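Local structure of 5-formaminoimidazole-4-carboxamide-1-(beta)-D-ribofuranosyl 5'-monophosphate synthetase (Methanocaldococcus jannaschii, 2R7L) at residues I2-F11 and L351-S361. The protein catalyses the ATP- and formate-dependent formylation of the purine intermediate AICAR to FAICAR without folates, as a homohexamer of ATP-grasp subunits. Sequence-based numbering, arbitrary orientation.
Sequences ISKDEILEIF and LQLDMIDKIIS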
loop_
_atom_site.group_PDB
_atom_site.type_symbol
_atom_site.label_atom_id
_atom_site.label_comp_id
_atom_site.label_asym_id
_atom_site.label_seq_id
_atom_site.Cartn_x
_atom_site.Cartn_y
_atom_site.Cartn_z
ATOM N N ILE A 2 12.523 -9.992 -41.698
ATOM C CA ILE A 2 13.033 -9.015 -40.719
ATOM C C ILE A 2 14.100 -9.588 -39.790
ATOM O O ILE A 2 13.869 -10.572 -39.084
ATOM C CB ILE A 2 11.910 -8.381 -39.880
ATOM C CG1 ILE A 2 11.247 -7.246 -40.659
ATOM C CG2 ILE A 2 12.467 -7.824 -38.582
ATOM C CD1 ILE A 2 10.030 -6.661 -39.975
ATOM N N SER A 3 15.271 -8.961 -39.809
ATOM C CA SER A 3 16.406 -9.422 -39.032
ATOM C C SER A 3 16.359 -8.859 -37.617
ATOM O O SER A 3 15.646 -7.891 -37.344
ATOM C CB SER A 3 17.712 -9.002 -39.711
ATOM O OG SER A 3 18.832 -9.591 -39.072
ATOM N N LYS A 4 17.118 -9.481 -36.721
ATOM C CA LYS A 4 17.292 -8.958 -35.378
ATOM C C LYS A 4 18.171 -7.712 -35.441
ATOM O O LYS A 4 18.017 -6.793 -34.636
ATOM C CB LYS A 4 17.920 -10.010 -34.462
ATOM C CG LYS A 4 17.967 -9.593 -33.000
ATOM C CD LYS A 4 18.363 -10.746 -32.098
ATOM C CE LYS A 4 18.096 -10.410 -30.639
ATOM N NZ LYS A 4 18.249 -11.609 -29.765
ATOM N N ASP A 5 19.086 -7.685 -36.409
ATOM C CA ASP A 5 19.961 -6.535 -36.615
ATOM C C ASP A 5 19.189 -5.344 -37.168
ATOM O O ASP A 5 19.426 -4.210 -36.765
ATOM C CB ASP A 5 21.124 -6.899 -37.538
ATOM C CG ASP A 5 22.073 -7.897 -36.906
ATOM O OD1 ASP A 5 22.254 -7.843 -35.670
ATOM O OD2 ASP A 5 22.640 -8.734 -37.641
ATOM N N GLU A 6 18.263 -5.604 -38.082
ATOM C CA GLU A 6 17.384 -4.554 -38.580
ATOM C C GLU A 6 16.628 -3.902 -37.426
ATOM O O GLU A 6 16.340 -2.707 -37.461
ATOM C CB GLU A 6 16.369 -5.112 -39.576
ATOM C CG GLU A 6 16.938 -5.535 -40.916
ATOM C CD GLU A 6 15.856 -6.006 -41.873
ATOM O OE1 GLU A 6 14.847 -5.284 -42.044
ATOM O OE2 GLU A 6 16.015 -7.099 -42.458
ATOM N N ILE A 7 16.298 -4.696 -36.410
ATOM C CA ILE A 7 15.497 -4.202 -35.294
ATOM C C ILE A 7 16.362 -3.509 -34.244
ATOM O O ILE A 7 16.027 -2.416 -33.783
ATOM C CB ILE A 7 14.626 -5.319 -34.664
ATOM C CG1 ILE A 7 13.388 -5.568 -35.529
ATOM C CG2 ILE A 7 14.189 -4.944 -33.252
ATOM C CD1 ILE A 7 12.508 -4.345 -35.716
ATOM N N LEU A 8 17.475 -4.141 -33.879
ATOM C CA LEU A 8 18.413 -3.557 -32.924
ATOM C C LEU A 8 18.930 -2.203 -33.402
ATOM O O LEU A 8 19.113 -1.283 -32.602
ATOM C CB LEU A 8 19.577 -4.506 -32.646
ATOM C CG LEU A 8 19.240 -5.734 -31.794
ATOM C CD1 LEU A 8 20.503 -6.466 -31.375
ATOM C CD2 LEU A 8 18.415 -5.349 -30.569
ATOM N N GLU A 9 19.147 -2.084 -34.710
ATOM C CA GLU A 9 19.630 -0.844 -35.301
ATOM C C GLU A 9 18.515 0.182 -35.486
ATOM O O GLU A 9 18.783 1.351 -35.752
ATOM C CB GLU A 9 20.355 -1.116 -36.624
ATOM C CG GLU A 9 21.641 -1.933 -36.461
ATOM C CD GLU A 9 22.413 -2.111 -37.762
ATOM O OE1 GLU A 9 22.425 -1.172 -38.592
ATOM O OE2 GLU A 9 23.018 -3.190 -37.949
ATOM N N ILE A 10 17.266 -0.255 -35.355
ATOM C CA ILE A 10 16.137 0.675 -35.308
ATOM C C ILE A 10 16.027 1.221 -33.886
ATOM O O ILE A 10 15.765 2.409 -33.673
ATOM C CB ILE A 10 14.803 -0.008 -35.692
ATOM C CG1 ILE A 10 14.783 -0.376 -37.179
ATOM C CG2 ILE A 10 13.618 0.904 -35.381
ATOM C CD1 ILE A 10 14.559 0.800 -38.106
ATOM N N PHE A 11 16.242 0.332 -32.919
ATOM C CA PHE A 11 16.155 0.667 -31.509
ATOM C C PHE A 11 17.366 1.482 -31.067
ATOM O O PHE A 11 17.274 2.279 -30.132
ATOM C CB PHE A 11 16.053 -0.609 -30.671
ATOM C CG PHE A 11 15.946 -0.356 -29.193
ATOM C CD1 PHE A 11 17.033 -0.569 -28.359
ATOM C CD2 PHE A 11 14.760 0.104 -28.638
ATOM C CE1 PHE A 11 16.938 -0.329 -26.993
ATOM C CE2 PHE A 11 14.661 0.345 -27.280
ATOM C CZ PHE A 11 15.750 0.125 -26.456
ATOM N N LEU A 351 16.151 -2.561 -20.143
ATOM C CA LEU A 351 16.692 -1.223 -20.383
ATOM C C LEU A 351 17.748 -0.814 -19.350
ATOM O O LEU A 351 18.781 -0.251 -19.704
ATOM C CB LEU A 351 15.570 -0.190 -20.400
ATOM C CG LEU A 351 14.664 -0.234 -21.624
ATOM C CD1 LEU A 351 13.420 0.612 -21.412
ATOM C CD2 LEU A 351 15.442 0.226 -22.849
ATOM N N GLN A 352 17.479 -1.099 -18.079
ATOM C CA GLN A 352 18.387 -0.749 -16.989
ATOM C C GLN A 352 19.686 -1.560 -16.988
ATOM O O GLN A 352 20.718 -1.084 -16.511
ATOM C CB GLN A 352 17.693 -0.929 -15.636
ATOM C CG GLN A 352 16.610 0.087 -15.332
ATOM C CD GLN A 352 15.956 -0.158 -13.981
ATOM O OE1 GLN A 352 16.255 -1.145 -13.303
ATOM N NE2 GLN A 352 15.052 0.733 -13.590
ATOM N N LEU A 353 19.633 -2.790 -17.491
ATOM C CA LEU A 353 20.802 -3.668 -17.467
ATOM C C LEU A 353 21.499 -3.697 -18.820
ATOM O O LEU A 353 22.481 -4.412 -19.002
ATOM C CB LEU A 353 20.419 -5.093 -17.057
ATOM C CG LEU A 353 19.756 -5.331 -15.700
ATOM C CD1 LEU A 353 19.023 -6.652 -15.715
ATOM C CD2 LEU A 353 20.770 -5.301 -14.577
ATOM N N ASP A 354 20.986 -2.912 -19.761
ATOM C CA ASP A 354 21.524 -2.872 -21.118
ATOM C C ASP A 354 21.481 -4.271 -21.748
ATOM O O ASP A 354 22.511 -4.830 -22.144
ATOM C CB ASP A 354 22.946 -2.308 -21.118
ATOM C CG ASP A 354 23.336 -1.712 -22.455
ATOM O OD1 ASP A 354 22.466 -1.101 -23.110
ATOM O OD2 ASP A 354 24.515 -1.850 -22.847
ATOM N N MET A 355 20.275 -4.831 -21.814
ATOM C CA MET A 355 20.050 -6.178 -22.326
ATOM C C MET A 355 18.772 -6.193 -23.130
ATOM O O MET A 355 18.039 -7.181 -23.128
ATOM C CB MET A 355 19.927 -7.178 -21.182
ATOM C CG MET A 355 21.220 -7.442 -20.453
ATOM S SD MET A 355 20.960 -8.510 -19.037
ATOM C CE MET A 355 22.646 -8.872 -18.596
ATOM N N ILE A 356 18.499 -5.092 -23.816
ATOM C CA ILE A 356 17.295 -4.994 -24.606
ATOM C C ILE A 356 17.305 -6.064 -25.695
ATOM O O ILE A 356 16.264 -6.407 -26.251
ATOM C CB ILE A 356 17.160 -3.608 -25.241
ATOM C CG1 ILE A 356 15.685 -3.251 -25.410
ATOM C CG2 ILE A 356 17.921 -3.544 -26.558
ATOM C CD1 ILE A 356 14.907 -3.330 -24.112
ATOM N N ASP A 357 18.488 -6.602 -25.975
ATOM C CA ASP A 357 18.652 -7.573 -27.043
ATOM C C ASP A 357 18.181 -8.965 -26.619
ATOM O O ASP A 357 18.005 -9.849 -27.453
ATOM C CB ASP A 357 20.109 -7.612 -27.518
ATOM C CG ASP A 357 21.058 -8.143 -26.462
ATOM O OD1 ASP A 357 20.879 -7.820 -25.268
ATOM O OD2 ASP A 357 21.995 -8.881 -26.827
ATOM N N LYS A 358 17.971 -9.159 -25.323
ATOM C CA LYS A 358 17.470 -10.437 -24.840
ATOM C C LYS A 358 15.942 -10.537 -24.946
ATOM O O LYS A 358 15.376 -11.609 -24.753
ATOM C CB LYS A 358 17.918 -10.690 -23.396
ATOM C CG LYS A 358 19.379 -11.099 -23.245
ATOM C CD LYS A 358 19.742 -11.254 -21.774
ATOM C CE LYS A 358 21.129 -11.849 -21.580
ATOM N NZ LYS A 358 21.129 -13.333 -21.723
ATOM N N ILE A 359 15.274 -9.433 -25.263
ATOM C CA ILE A 359 13.816 -9.405 -25.170
ATOM C C ILE A 359 13.100 -8.811 -26.370
ATOM O O ILE A 359 11.880 -8.926 -26.475
ATOM C CB ILE A 359 13.316 -8.664 -23.886
ATOM C CG1 ILE A 359 13.688 -7.182 -23.924
ATOM C CG2 ILE A 359 13.860 -9.316 -22.626
ATOM C CD1 ILE A 359 12.728 -6.295 -23.162
ATOM N N ILE A 360 13.827 -8.158 -27.266
ATOM C CA ILE A 360 13.172 -7.595 -28.444
ATOM C C ILE A 360 13.670 -8.230 -29.741
ATOM O O ILE A 360 14.739 -8.833 -29.780
ATOM C CB ILE A 360 13.304 -6.066 -28.525
ATOM C CG1 ILE A 360 14.772 -5.655 -28.663
ATOM C CG2 ILE A 360 12.639 -5.401 -27.311
ATOM C CD1 ILE A 360 14.952 -4.272 -29.261
ATOM N N SER A 361 12.868 -8.103 -30.795
ATOM C CA SER A 361 13.204 -8.654 -32.103
ATOM C C SER A 361 12.197 -8.152 -33.119
ATOM O O SER A 361 11.300 -7.380 -32.776
ATOM C CB SER A 361 13.191 -10.183 -32.077
ATOM O OG SER A 361 11.862 -10.674 -32.029
ATOM O OXT SER A 361 12.254 -8.503 -34.298
#
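Lys4 NZ donates to the backbone oxygen Asp357 O at 2.9 Å, meeting the carbonyl nearly head-on (C=O...N 164°), and so ties the first helix of this ATP-grasp ligase to its C-terminal tail. The arrangement is a worked example of how chain termini can be joined: a capped helix, 4-11, lies against the end of helix 339-353 and the tail after it. Lys4 gets there fully stretched, its CG swung opposite the backbone N (chi1 -173°). The Asp357 carboxylate stays apart from the ammonium, 5.5 Å from Lys4 NZ to Asp357 OD2, yet may still favour its charge. At the helix start, Ser3 OG accepts from Asp5 N, and Ser3 N donates weakly to Glu6 OE2, so that Ser3 and Glu6 form a capping box. One helical turn after the lysine, Leu8 CD2 rests on Ile360 CD1 at 3.9 Å, while Leu8 CD1 touches Asp357 CB. The same Ile360 methyl lies obliquely near the Phe11 ring, 4.0 Å from CG, and Ile88 of strand 87-89 adjoins both residues, placing this apolar patch beside the parallel sheet. Ile7 CG1 packs 3.4 Å from the terminal carboxylate oxygen Ser361 OXT, whose charge is met by a salt bridge to Arg116. Ile356 comes at Phe11 from the opposite direction, its CG2 3.4 Å from CE1, and at the ring edge Leu351 CD2 lies in plane, 3.6 Å from Phe11 CZ.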